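Local coordinates for CurD (Moorea producens 3L, PDB 5KP7), which probably works as a hydroxymethylglutaryl-CoA synthase-type acyltransferase of the thiolase-like superfamily, and binds 4'-phosphopantetheine at a pocket where a second protein chain also holds the ligand, at residues 312-317 with 378-383; 260-263 with 267-270; 143-148 with 199-204; 243-248 with 282-287; 45-50 with 187-192. The protein carries 3 engineered substitutions. All coordinates share one frame; numbering follows the deposited sequence.

In the fold
The contacts are spread through one thiolase-like chain, and no two touch. Contacts 5 and 3 come first and alternate along the chain, because 143-148 falls between 45-50 and 187-192, and 199-204 follows; their centres are about 35 Å apart. Contact 4 follows, joining helices 237-258 and 278-293, and contact 2 lies in the connection between those helices, its centre about 17 Å away. Contact 1 comes last, linking helices 309-318 and 376-381. Contact 3 packs on strand 195-202 inside the large mixed sheet, whereas contact 2 lies in the loop leading to outermost strand 270-273. Contacts 4 and 5, about 24 Å apart between centres, both supply residues to the phosphopantetheine pocket.

Contact 1: residues 312-317 with 378-383; sequences LVYCQQ and AQLADR
Q317 leans against L380 and hands its backbone carbonyl to R383. Along the Q317 side chain, CB lies 3.8 Å from R383 NH2, and beyond CG the extended chain runs past the L380 branch, where CD comes to 4.0 Å from L380 CD1. At the tip the two amide atoms part: OE1 sits 3.6 Å from L380 CB and takes a proton from a water that in turn accepts from R383 NH2, whereas NE2, which lies in the plane of the Y314 ring at its edge, turns back to make a weak bond to V313 O. A glutamine suits this place because it can accept on one side and donate on the other. The L380 CD1 methyl also reaches Y314 CD1, at 3.9 Å; the phenol hydroxyl is bonded to D335.

The guanidinium of R383 meets Q317 O end-on, NH2 at 2.9 Å and NH1 at 3.0 Å, both from one face of the carbonyl plane, while L380 CD2 packs over the centre of the guanidinium. A bend at chi3 (-61°) also lets NE reach L380 O, in the carbonyl plane, at 2.9 Å, and NH1 has a further partner in G37 O. One arginine thus serves carbonyls near the C-termini of helices 309-318 and 376-381, its positive charge probably favoured by both helix dipoles, and ties two helices of the thiolase-like fold together.

Contact 2: residues 260-263 with 267-270; sequences EGVD and SFDY
D263 and S267 close a five-residue alpha-turn in the loop that leads from helix 237-258 to strand 270-273. The turn is fastened at two points. S267 N donates to D263 O at 3.0 Å, and in the opposite sense D263 N donates almost straight (173°) to S267 OG at 2.9 Å. With OG beside its own backbone N (chi1 -59°), the serine hydroxyl faces back across the turn, and its small size suits the narrow gap.

The tight part is where V262 meets S267 and F268. Its CG2, anti to the backbone N, presses on S267 CB at 3.4 Å, closer than carbons usually pack, and also touches F268 CZ at 3.7 Å. S267 CB in turn lies over one face of the F268 ring, toward the rim. F268 is large enough to continue this apolar patch inward, to Y252 of helix 237-258 and edge-to-face with F358.

The other side is looser and more polar. E260 and G261 are exposed, and the positive phi of G261 is one that glycine tolerates easily. The D263 carboxylate is held by other partners: OD1 pairs with K293, while OD2 accepts from R265 N, making an Asx turn, and from E266 N. Replacing S267 with an alanine would probably leave D263 N without its acceptor and let the turn open on that side. D263 O comes obliquely to the F268 ring, 3.8 Å from CD2.

Contact 3: residues 143-148 with 199-204; sequences AGLQMA and LLVSDT
No ring, amide or other flat group lies between L145 and A148 on one side and L199 and V201 on the other: four aliphatic side chains make the whole contact, and the side chain of Y359, from strand 355-363 of the same sheet, also touches L145. In L145 a chi1 of 174° turns CG away from the backbone N and swings CD1 across both strand residues at about a right angle, 3.7 Å from V201 CG2 and 4.0 Å from L199 CD1. One turn further on, A148 sets its CB against V201 CB at 3.9 Å, and V201 CG1 and CG2 straddle that methyl. Alanine suits the spot because its single methyl lets the backbones draw close, the CA atoms of A148 and V201 lying 6.4 Å apart. With an alanine in place of V201 both branches would be gone, which would probably leave a gap beside A148 and strip L145 CD1 of its nearest partner on the strand. The axes of 143-148 and 199-202 run nearly parallel, 26° apart, and L199 and V201, two apart on the strand, share one face of the sheet. This is the helix-on-sheet layering of the thiolase fold.

Contact 4: residues 243-248 with 282-287; sequences SYLDCC and KGAHRN
The carbonyl oxygen of Y244, whose ring meets A284 across the contact, accepts the C248 N-H at 2.8 Å, the shortest polar bond within either segment; it is an ordinary turn of helix, and no hydrogen bond joins the two segments. They belong to helices 237-258 and 278-293, and the axes of 243-248 and 282-287 cross at -41° and come within 10.3 Å, beside the phosphopantetheine pocket of this thiolase-like enzyme.

A284 stands at the centre. Its CB faces the other helix and lies at the rim of the Y244 ring, close to the ring plane. Alanine suits this meeting point because it is small enough for ring and leucine to come in together. A chi1 of -177° carries the tyrosine ring there, and its hydroxyl goes on to H274 O. The ring is flanked by F348, edge-to-face, and the nearest atoms of the Y244 side chain and the bound phosphopantetheine are about 4 Å apart, so the alanine backs a residue of the ligand pocket.

L245, one residue on, fills the other side with its branched tip, its length spanning the gap between the helices. The outer flank belongs to another protein chain: D246 is paired with a basic side chain of that chain, and R286 with an acidic one. Between the helices, L245 CD2 rests 3.7 Å from A284 CA and 3.8 Å from A284 CB.

Contact 5: residues 45-50 with 187-192; sequences RKLAQA and FAEPSS. With PNS (4'-phosphopantetheine), chain E.
L47 in helix 45-50 approaches P190 in a loop that is 3-10 at 187-188 and keeps helical backbone angles through S191, their CA atoms 7.8 Å apart. That loop forms one wall of the phosphopantetheine pocket, in the connection between strands 161-168 and 195-202. The leucine sends CD2 to 4.0 Å from P190 CA and crosses the proline at about a right angle. E189 flanks it; its carboxylate is engaged by R51 and Y391. P190 thus stands between helix and ligand, its ring lending a stiff apolar surface to both, with CD 3.7 Å from phosphopantetheine O33.

The turn is tied at A188 O, which takes S192 OG and S191 N from opposite faces of its plane. Phosphopantetheine O33 donates to F187 O at 2.6 Å, and its N36 donates to S191 OG at 2.9 Å, bent to 135°. Serine suits here, since its short side chain brings a hydroxyl that can accept from the amide. Another protein chain also hydrogen-bonds the ligand. F187, A188 CB over the centre of one ring face, reaches phosphopantetheine C38 with CE2 at 3.8 Å.

Contact 1: residues 312-317 with 378-383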
# COMPACT_ATOMS: atom_id res chain seq x y z
N LEU A 312 -9.38 3.14 -4.84
CA LEU A 312 -8.19 3.80 -5.40
C LEU A 312 -8.15 5.31 -5.21
O LEU A 312 -7.10 5.91 -5.34
CB LEU A 312 -8.03 3.46 -6.89
CG LEU A 312 -7.84 1.96 -7.13
CD1 LEU A 312 -7.79 1.69 -8.62
CD2 LEU A 312 -6.59 1.42 -6.46
N VAL A 313 -9.28 5.93 -4.92
CA VAL A 313 -9.37 7.38 -4.90
C VAL A 313 -8.32 8.00 -3.96
O VAL A 313 -7.58 8.88 -4.39
CB VAL A 313 -10.79 7.85 -4.53
CG1 VAL A 313 -10.85 9.36 -4.30
CG2 VAL A 313 -11.77 7.44 -5.62
N TYR A 314 -8.30 7.60 -2.69
CA TYR A 314 -7.33 8.19 -1.77
C TYR A 314 -5.91 7.69 -2.03
O TYR A 314 -4.95 8.44 -1.85
CB TYR A 314 -7.69 7.95 -0.31
CG TYR A 314 -8.98 8.58 0.15
CD1 TYR A 314 -9.51 9.69 -0.50
CD2 TYR A 314 -9.66 8.05 1.22
CE1 TYR A 314 -10.70 10.26 -0.06
CE2 TYR A 314 -10.84 8.60 1.67
CZ TYR A 314 -11.35 9.72 1.04
OH TYR A 314 -12.55 10.30 1.44
N CYS A 315 -5.78 6.46 -2.49
CA CYS A 315 -4.46 5.91 -2.82
C CYS A 315 -3.76 6.77 -3.87
O CYS A 315 -2.54 7.01 -3.76
CB CYS A 315 -4.60 4.45 -3.29
SG CYS A 315 -5.10 3.34 -1.96
N GLN A 316 -4.51 7.28 -4.85
CA GLN A 316 -3.97 8.13 -5.92
C GLN A 316 -3.45 9.47 -5.44
O GLN A 316 -2.77 10.14 -6.20
CB GLN A 316 -5.04 8.46 -6.98
CG GLN A 316 -5.47 7.28 -7.78
CD GLN A 316 -6.50 7.70 -8.84
OE1 GLN A 316 -7.54 8.32 -8.53
NE2 GLN A 316 -6.19 7.41 -10.07
N GLN A 317 -3.88 9.89 -4.24
CA GLN A 317 -3.51 11.16 -3.65
C GLN A 317 -2.31 11.09 -2.70
O GLN A 317 -1.75 12.11 -2.32
CB GLN A 317 -4.72 11.74 -2.91
CG GLN A 317 -5.84 12.10 -3.87
CD GLN A 317 -7.03 12.67 -3.13
OE1 GLN A 317 -6.96 13.77 -2.58
NE2 GLN A 317 -8.11 11.91 -3.09
N ALA A 378 -11.21 16.22 2.55
CA ALA A 378 -10.83 17.58 2.93
C ALA A 378 -9.40 17.71 3.46
O ALA A 378 -8.70 18.67 3.10
CB ALA A 378 -11.81 18.15 3.95
N GLN A 379 -8.98 16.77 4.30
CA GLN A 379 -7.60 16.75 4.84
C GLN A 379 -6.61 16.67 3.69
O GLN A 379 -5.65 17.44 3.64
CB GLN A 379 -7.38 15.56 5.78
CG GLN A 379 -5.93 15.41 6.26
CD GLN A 379 -5.54 14.02 6.75
OE1 GLN A 379 -4.36 13.66 6.65
NE2 GLN A 379 -6.51 13.22 7.25
N LEU A 380 -6.85 15.76 2.75
CA LEU A 380 -5.90 15.58 1.66
C LEU A 380 -5.86 16.80 0.76
O LEU A 380 -4.78 17.22 0.33
CB LEU A 380 -6.23 14.32 0.87
CG LEU A 380 -6.11 13.01 1.64
CD1 LEU A 380 -6.59 11.87 0.77
CD2 LEU A 380 -4.68 12.78 2.13
N ALA A 381 -7.02 17.43 0.53
CA ALA A 381 -7.06 18.61 -0.32
C ALA A 381 -6.32 19.80 0.28
O ALA A 381 -5.91 20.68 -0.47
CB ALA A 381 -8.51 19.00 -0.66
N ASP A 382 -6.16 19.85 1.61
CA ASP A 382 -5.55 20.99 2.30
C ASP A 382 -4.01 20.92 2.39
O ASP A 382 -3.39 21.87 2.90
CB ASP A 382 -6.17 21.16 3.70
CG ASP A 382 -5.85 22.52 4.36
OD1 ASP A 382 -5.83 23.54 3.67
OD2 ASP A 382 -5.57 22.53 5.58
N ARG A 383 -3.38 19.86 1.87
CA ARG A 383 -1.93 19.75 1.93
C ARG A 383 -1.25 20.77 1.00
O ARG A 383 -1.83 21.20 -0.02
CB ARG A 383 -1.48 18.33 1.53
CG ARG A 383 -2.03 17.26 2.47
CD ARG A 383 -1.75 15.85 1.99
NE ARG A 383 -2.39 15.64 0.69
CZ ARG A 383 -2.12 14.64 -0.14
NH1 ARG A 383 -1.26 13.69 0.21
NH2 ARG A 383 -2.72 14.62 -1.34
O HOH W 1 -4.90 15.63 -2.89

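Contact 2: residues 260-263 with 267-270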
# COMPACT_ATOMS: atom_id res chain seq x y z
N GLU A 260 -17.01 -21.89 2.24
CA GLU A 260 -17.67 -22.67 1.20
C GLU A 260 -18.72 -21.87 0.42
O GLU A 260 -19.57 -21.21 1.01
CB GLU A 260 -18.30 -23.94 1.79
CG GLU A 260 -18.91 -24.87 0.75
CD GLU A 260 -19.57 -26.09 1.35
OE1 GLU A 260 -20.60 -26.54 0.80
OE2 GLU A 260 -19.05 -26.61 2.38
N GLY A 261 -18.63 -21.91 -0.90
CA GLY A 261 -19.62 -21.26 -1.77
C GLY A 261 -19.33 -19.79 -2.06
O GLY A 261 -20.12 -19.14 -2.75
N VAL A 262 -18.22 -19.26 -1.57
CA VAL A 262 -17.90 -17.86 -1.86
C VAL A 262 -17.65 -17.66 -3.36
O VAL A 262 -17.13 -18.56 -4.03
CB VAL A 262 -16.73 -17.36 -1.00
CG1 VAL A 262 -15.39 -17.93 -1.49
CG2 VAL A 262 -16.70 -15.84 -0.99
N ASP A 263 -18.08 -16.51 -3.88
CA ASP A 263 -17.92 -16.16 -5.29
C ASP A 263 -17.22 -14.82 -5.40
O ASP A 263 -17.61 -13.89 -4.72
CB ASP A 263 -19.30 -16.09 -5.97
CG ASP A 263 -19.18 -15.86 -7.46
OD1 ASP A 263 -19.18 -16.87 -8.21
OD2 ASP A 263 -19.08 -14.69 -7.89
N SER A 267 -19.95 -12.34 -3.81
CA SER A 267 -19.84 -12.26 -2.36
C SER A 267 -19.27 -10.95 -1.86
O SER A 267 -19.37 -10.68 -0.67
CB SER A 267 -18.99 -13.41 -1.83
OG SER A 267 -19.60 -14.63 -2.22
N PHE A 268 -18.64 -10.17 -2.73
CA PHE A 268 -17.94 -8.95 -2.31
C PHE A 268 -18.53 -7.78 -3.06
O PHE A 268 -18.48 -7.73 -4.28
CB PHE A 268 -16.42 -9.07 -2.56
CG PHE A 268 -15.83 -10.29 -1.95
CD1 PHE A 268 -15.65 -10.36 -0.58
CD2 PHE A 268 -15.53 -11.40 -2.73
CE1 PHE A 268 -15.15 -11.50 0.01
CE2 PHE A 268 -15.05 -12.55 -2.15
CZ PHE A 268 -14.84 -12.61 -0.77
N ASP A 269 -19.12 -6.86 -2.32
CA ASP A 269 -19.60 -5.60 -2.90
C ASP A 269 -18.50 -4.69 -3.37
O ASP A 269 -18.67 -3.97 -4.38
CB ASP A 269 -20.48 -4.88 -1.90
CG ASP A 269 -21.67 -5.71 -1.52
OD1 ASP A 269 -22.52 -5.94 -2.41
OD2 ASP A 269 -21.75 -6.19 -0.38
N TYR A 270 -17.38 -4.69 -2.64
CA TYR A 270 -16.18 -3.93 -3.01
C TYR A 270 -14.95 -4.79 -2.75
O TYR A 270 -15.02 -5.76 -1.97
CB TYR A 270 -16.08 -2.64 -2.19
CG TYR A 270 -17.24 -1.72 -2.46
CD1 TYR A 270 -17.29 -0.96 -3.62
CD2 TYR A 270 -18.32 -1.70 -1.61
CE1 TYR A 270 -18.37 -0.15 -3.90
CE2 TYR A 270 -19.43 -0.89 -1.88
CZ TYR A 270 -19.45 -0.12 -3.02
OH TYR A 270 -20.57 0.65 -3.34

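Contact 3: residues 143-148 with 199-204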
# COMPACT_ATOMS: atom_id res chain seq x y z
N ALA A 143 -0.86 -8.02 9.27
CA ALA A 143 -0.39 -8.86 10.36
C ALA A 143 -0.75 -8.27 11.73
O ALA A 143 -1.25 -8.98 12.63
CB ALA A 143 1.10 -9.11 10.23
N GLY A 144 -0.52 -6.96 11.91
CA GLY A 144 -0.89 -6.28 13.16
C GLY A 144 -2.37 -6.33 13.44
O GLY A 144 -2.81 -6.61 14.58
N LEU A 145 -3.18 -6.08 12.40
CA LEU A 145 -4.61 -6.14 12.57
C LEU A 145 -5.07 -7.54 12.98
O LEU A 145 -5.90 -7.69 13.87
CB LEU A 145 -5.32 -5.72 11.27
CG LEU A 145 -6.85 -5.86 11.23
CD1 LEU A 145 -7.58 -5.12 12.35
CD2 LEU A 145 -7.35 -5.43 9.86
N GLN A 146 -4.52 -8.57 12.35
CA GLN A 146 -4.87 -9.95 12.72
C GLN A 146 -4.47 -10.28 14.14
O GLN A 146 -5.21 -10.97 14.83
CB GLN A 146 -4.29 -10.95 11.72
CG GLN A 146 -4.92 -10.81 10.32
CD GLN A 146 -6.42 -11.06 10.30
OE1 GLN A 146 -6.94 -11.86 11.08
NE2 GLN A 146 -7.12 -10.37 9.44
N MET A 147 -3.32 -9.79 14.60
CA MET A 147 -2.90 -10.03 16.02
C MET A 147 -3.87 -9.34 16.99
O MET A 147 -4.24 -9.91 18.02
CB MET A 147 -1.45 -9.53 16.24
CG MET A 147 -0.38 -10.33 15.49
SD MET A 147 -0.46 -12.12 15.51
CE MET A 147 -1.26 -12.46 13.94
N ALA A 148 -4.31 -8.13 16.63
CA ALA A 148 -5.27 -7.37 17.45
C ALA A 148 -6.63 -8.07 17.51
O ALA A 148 -7.23 -8.18 18.57
CB ALA A 148 -5.39 -5.93 16.94
N LEU A 199 -5.81 2.18 13.45
CA LEU A 199 -7.01 1.38 13.70
C LEU A 199 -7.17 1.11 15.18
O LEU A 199 -6.22 0.63 15.84
CB LEU A 199 -6.93 0.01 13.01
CG LEU A 199 -6.60 -0.03 11.52
CD1 LEU A 199 -6.60 -1.46 11.00
CD2 LEU A 199 -7.54 0.83 10.73
N LEU A 200 -8.35 1.38 15.72
CA LEU A 200 -8.70 0.93 17.06
C LEU A 200 -9.48 -0.34 16.89
O LEU A 200 -10.47 -0.34 16.18
CB LEU A 200 -9.50 2.00 17.79
CG LEU A 200 -9.89 1.76 19.25
CD1 LEU A 200 -8.64 1.66 20.11
CD2 LEU A 200 -10.86 2.80 19.77
N VAL A 201 -9.04 -1.43 17.52
CA VAL A 201 -9.64 -2.73 17.37
C VAL A 201 -10.27 -3.17 18.70
O VAL A 201 -9.64 -3.07 19.76
CB VAL A 201 -8.59 -3.77 16.90
CG1 VAL A 201 -9.18 -5.17 16.81
CG2 VAL A 201 -7.99 -3.30 15.57
N SER A 202 -11.51 -3.68 18.63
CA SER A 202 -12.26 -4.02 19.83
C SER A 202 -13.44 -4.95 19.50
O SER A 202 -13.63 -5.34 18.34
CB SER A 202 -12.81 -2.74 20.46
OG SER A 202 -13.97 -2.29 19.76
N ASP A 203 -14.21 -5.26 20.53
CA ASP A 203 -15.44 -6.04 20.40
C ASP A 203 -16.67 -5.19 20.05
O ASP A 203 -17.76 -5.72 20.04
CB ASP A 203 -15.68 -6.89 21.65
CG ASP A 203 -15.99 -6.06 22.89
OD1 ASP A 203 -15.97 -4.81 22.84
OD2 ASP A 203 -16.27 -6.69 23.94
N THR A 204 -16.50 -3.89 19.81
CA THR A 204 -17.58 -3.06 19.23
C THR A 204 -17.08 -2.41 17.93
O THR A 204 -16.70 -1.24 17.91
CB THR A 204 -18.08 -2.00 20.23
OG1 THR A 204 -16.99 -1.16 20.63
CG2 THR A 204 -18.69 -2.68 21.45

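Contact 4: residues 243-248 with 282-287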
# COMPACT_ATOMS: atom_id res chain seq x y z
N SER A 243 4.93 -11.79 -8.60
CA SER A 243 4.75 -12.40 -7.30
C SER A 243 3.43 -11.95 -6.63
O SER A 243 2.69 -12.76 -6.07
CB SER A 243 5.96 -12.06 -6.41
OG SER A 243 5.85 -12.68 -5.15
N TYR A 244 3.13 -10.66 -6.72
CA TYR A 244 1.84 -10.11 -6.26
C TYR A 244 0.67 -10.86 -6.92
O TYR A 244 -0.29 -11.26 -6.26
CB TYR A 244 1.78 -8.64 -6.59
CG TYR A 244 0.53 -7.87 -6.14
CD1 TYR A 244 -0.69 -8.04 -6.76
CD2 TYR A 244 0.60 -6.93 -5.13
CE1 TYR A 244 -1.80 -7.31 -6.38
CE2 TYR A 244 -0.52 -6.20 -4.73
CZ TYR A 244 -1.72 -6.40 -5.37
OH TYR A 244 -2.84 -5.68 -5.02
N LEU A 245 0.75 -11.05 -8.23
CA LEU A 245 -0.30 -11.75 -8.96
C LEU A 245 -0.45 -13.21 -8.54
O LEU A 245 -1.56 -13.69 -8.34
CB LEU A 245 -0.04 -11.65 -10.47
CG LEU A 245 -0.23 -10.25 -11.06
CD1 LEU A 245 0.45 -10.12 -12.42
CD2 LEU A 245 -1.69 -9.93 -11.17
N ASP A 246 0.68 -13.90 -8.37
CA ASP A 246 0.68 -15.27 -7.83
C ASP A 246 0.01 -15.32 -6.45
O ASP A 246 -0.79 -16.19 -6.18
CB ASP A 246 2.07 -15.87 -7.75
CG ASP A 246 2.65 -16.31 -9.08
OD1 ASP A 246 1.89 -16.51 -10.07
OD2 ASP A 246 3.90 -16.51 -9.12
N CYS A 247 0.35 -14.39 -5.57
CA CYS A 247 -0.20 -14.38 -4.22
C CYS A 247 -1.68 -14.00 -4.20
O CYS A 247 -2.45 -14.53 -3.41
CB CYS A 247 0.60 -13.44 -3.34
SG CYS A 247 2.22 -14.12 -2.86
N CYS A 248 -2.07 -13.10 -5.08
CA CYS A 248 -3.46 -12.68 -5.17
C CYS A 248 -4.32 -13.92 -5.47
O CYS A 248 -5.33 -14.16 -4.79
CB CYS A 248 -3.61 -11.57 -6.20
SG CYS A 248 -5.22 -10.74 -6.19
N LYS A 282 -5.68 -2.64 -11.17
CA LYS A 282 -6.58 -2.89 -12.31
C LYS A 282 -6.17 -4.17 -13.04
O LYS A 282 -7.02 -5.01 -13.34
CB LYS A 282 -6.60 -1.68 -13.25
CG LYS A 282 -7.59 -1.82 -14.42
CD LYS A 282 -7.80 -0.46 -15.10
CE LYS A 282 -8.55 -0.57 -16.37
NZ LYS A 282 -8.77 0.77 -16.98
N GLY A 283 -4.87 -4.37 -13.26
CA GLY A 283 -4.37 -5.62 -13.85
C GLY A 283 -4.62 -6.88 -13.03
O GLY A 283 -5.00 -7.91 -13.57
N ALA A 284 -4.43 -6.79 -11.71
CA ALA A 284 -4.71 -7.91 -10.82
C ALA A 284 -6.19 -8.31 -10.79
O ALA A 284 -6.53 -9.49 -10.90
CB ALA A 284 -4.20 -7.61 -9.41
N HIS A 285 -7.06 -7.31 -10.69
CA HIS A 285 -8.49 -7.55 -10.69
C HIS A 285 -8.90 -8.21 -12.03
O HIS A 285 -9.70 -9.14 -12.02
CB HIS A 285 -9.24 -6.22 -10.47
CG HIS A 285 -10.71 -6.30 -10.74
ND1 HIS A 285 -11.25 -5.89 -11.94
CD2 HIS A 285 -11.74 -6.74 -9.99
CE1 HIS A 285 -12.56 -6.07 -11.92
NE2 HIS A 285 -12.88 -6.58 -10.75
N ARG A 286 -8.35 -7.72 -13.13
CA ARG A 286 -8.65 -8.28 -14.45
C ARG A 286 -8.22 -9.75 -14.51
O ARG A 286 -8.98 -10.62 -14.95
CB ARG A 286 -7.95 -7.47 -15.53
CG ARG A 286 -8.08 -8.02 -16.96
CD ARG A 286 -6.90 -7.54 -17.80
NE ARG A 286 -6.90 -6.12 -17.87
CZ ARG A 286 -5.88 -5.27 -17.71
NH1 ARG A 286 -4.61 -5.63 -17.55
NH2 ARG A 286 -6.18 -3.98 -17.78
N ASN A 287 -7.01 -10.04 -14.01
CA ASN A 287 -6.51 -11.41 -14.01
C ASN A 287 -7.41 -12.34 -13.18
O ASN A 287 -7.77 -13.45 -13.60
CB ASN A 287 -5.07 -11.43 -13.50
CG ASN A 287 -4.43 -12.80 -13.60
OD1 ASN A 287 -3.89 -13.32 -12.61
ND2 ASN A 287 -4.43 -13.37 -14.79

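Contact 5: residues 45-50 with 187-192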
# COMPACT_ATOMS: atom_id res chain seq x y z
N ARG A 45 2.51 14.87 -12.48
CA ARG A 45 2.67 15.64 -13.76
C ARG A 45 3.88 16.58 -13.73
O ARG A 45 4.56 16.75 -14.73
CB ARG A 45 1.41 16.46 -14.07
CG ARG A 45 0.16 15.62 -14.35
CD ARG A 45 -0.85 16.39 -15.17
NE ARG A 45 -2.00 15.61 -15.65
CZ ARG A 45 -3.08 16.15 -16.23
NH1 ARG A 45 -3.19 17.46 -16.37
NH2 ARG A 45 -4.08 15.37 -16.65
N LYS A 46 4.15 17.18 -12.58
CA LYS A 46 5.35 18.01 -12.42
C LYS A 46 6.65 17.21 -12.53
O LYS A 46 7.61 17.68 -13.14
CB LYS A 46 5.32 18.78 -11.09
CG LYS A 46 4.17 19.75 -10.99
CD LYS A 46 4.24 20.58 -9.73
CE LYS A 46 2.88 21.16 -9.42
NZ LYS A 46 2.94 22.11 -8.30
N LEU A 47 6.67 16.00 -11.96
CA LEU A 47 7.81 15.07 -12.07
C LEU A 47 8.00 14.63 -13.53
O LEU A 47 9.12 14.67 -14.03
CB LEU A 47 7.62 13.84 -11.15
CG LEU A 47 8.75 12.80 -11.03
CD1 LEU A 47 9.95 13.42 -10.37
CD2 LEU A 47 8.35 11.57 -10.22
N ALA A 48 6.91 14.24 -14.20
CA ALA A 48 6.95 13.88 -15.63
C ALA A 48 7.53 15.00 -16.49
O ALA A 48 8.43 14.75 -17.30
CB ALA A 48 5.57 13.49 -16.12
N GLN A 49 7.02 16.22 -16.32
CA GLN A 49 7.53 17.40 -17.04
C GLN A 49 9.02 17.61 -16.79
O GLN A 49 9.78 17.86 -17.72
CB GLN A 49 6.78 18.67 -16.62
CG GLN A 49 5.37 18.74 -17.19
CD GLN A 49 4.47 19.77 -16.51
OE1 GLN A 49 4.66 20.12 -15.35
NE2 GLN A 49 3.47 20.24 -17.25
N ALA A 50 9.42 17.50 -15.52
CA ALA A 50 10.81 17.68 -15.12
C ALA A 50 11.78 16.63 -15.66
O ALA A 50 12.97 16.89 -15.72
CB ALA A 50 10.92 17.72 -13.61
N PHE A 187 13.85 3.21 -9.24
CA PHE A 187 12.63 2.55 -9.79
C PHE A 187 11.35 2.96 -9.03
O PHE A 187 10.25 2.98 -9.60
CB PHE A 187 12.79 1.00 -9.85
CG PHE A 187 12.61 0.30 -8.50
CD1 PHE A 187 13.62 0.31 -7.55
CD2 PHE A 187 11.42 -0.38 -8.19
CE1 PHE A 187 13.46 -0.32 -6.32
CE2 PHE A 187 11.26 -1.01 -6.96
CZ PHE A 187 12.28 -0.98 -6.03
N ALA A 188 11.49 3.28 -7.74
CA ALA A 188 10.36 3.54 -6.86
C ALA A 188 10.03 5.02 -6.62
O ALA A 188 9.06 5.29 -5.90
CB ALA A 188 10.60 2.83 -5.54
N GLU A 189 10.77 5.97 -7.20
CA GLU A 189 10.56 7.39 -6.85
C GLU A 189 9.14 7.90 -7.12
O GLU A 189 8.52 8.50 -6.25
CB GLU A 189 11.58 8.30 -7.54
CG GLU A 189 11.52 9.72 -7.01
CD GLU A 189 12.52 10.63 -7.67
OE1 GLU A 189 13.19 10.15 -8.62
OE2 GLU A 189 12.59 11.81 -7.27
N PRO A 190 8.61 7.64 -8.31
CA PRO A 190 7.27 8.11 -8.60
C PRO A 190 6.18 7.54 -7.68
O PRO A 190 5.21 8.23 -7.42
CB PRO A 190 7.03 7.62 -10.03
CG PRO A 190 8.39 7.38 -10.59
CD PRO A 190 9.20 6.91 -9.45
N SER A 191 6.36 6.32 -7.20
CA SER A 191 5.31 5.62 -6.52
C SER A 191 5.40 5.67 -5.01
O SER A 191 4.45 5.32 -4.35
CB SER A 191 5.25 4.15 -6.98
OG SER A 191 6.47 3.49 -6.82
N SER A 192 6.54 6.05 -4.45
CA SER A 192 6.78 5.82 -3.02
C SER A 192 6.35 7.06 -2.20
O SER A 192 6.98 8.11 -2.28
CB SER A 192 8.24 5.48 -2.81
OG SER A 192 8.48 4.13 -3.20
O23 PNS E . 5.48 1.26 -15.81
P24 PNS E . 6.69 0.64 -15.15
O26 PNS E . 8.03 0.70 -15.85
O27 PNS E . 6.96 1.33 -13.71
C28 PNS E . 5.91 1.53 -12.77
C29 PNS E . 6.08 2.86 -12.02
C30 PNS E . 5.14 3.03 -10.84
C31 PNS E . 6.92 3.96 -12.71
C32 PNS E . 7.38 2.50 -11.13
O33 PNS E . 7.80 3.61 -10.28
C34 PNS E . 7.38 1.31 -10.20
O35 PNS E . 7.61 0.18 -10.62
N36 PNS E . 7.02 1.55 -8.94
C37 PNS E . 6.48 0.51 -8.08
C38 PNS E . 7.51 -0.35 -7.39
C39 PNS E . 6.68 -1.31 -6.58
O40 PNS E . 6.39 -1.03 -5.42
N41 PNS E . 6.28 -2.42 -7.20
C42 PNS E . 5.47 -3.40 -6.51
C43 PNS E . 4.87 -4.43 -7.43
S44 PNS E . 4.00 -5.58 -6.35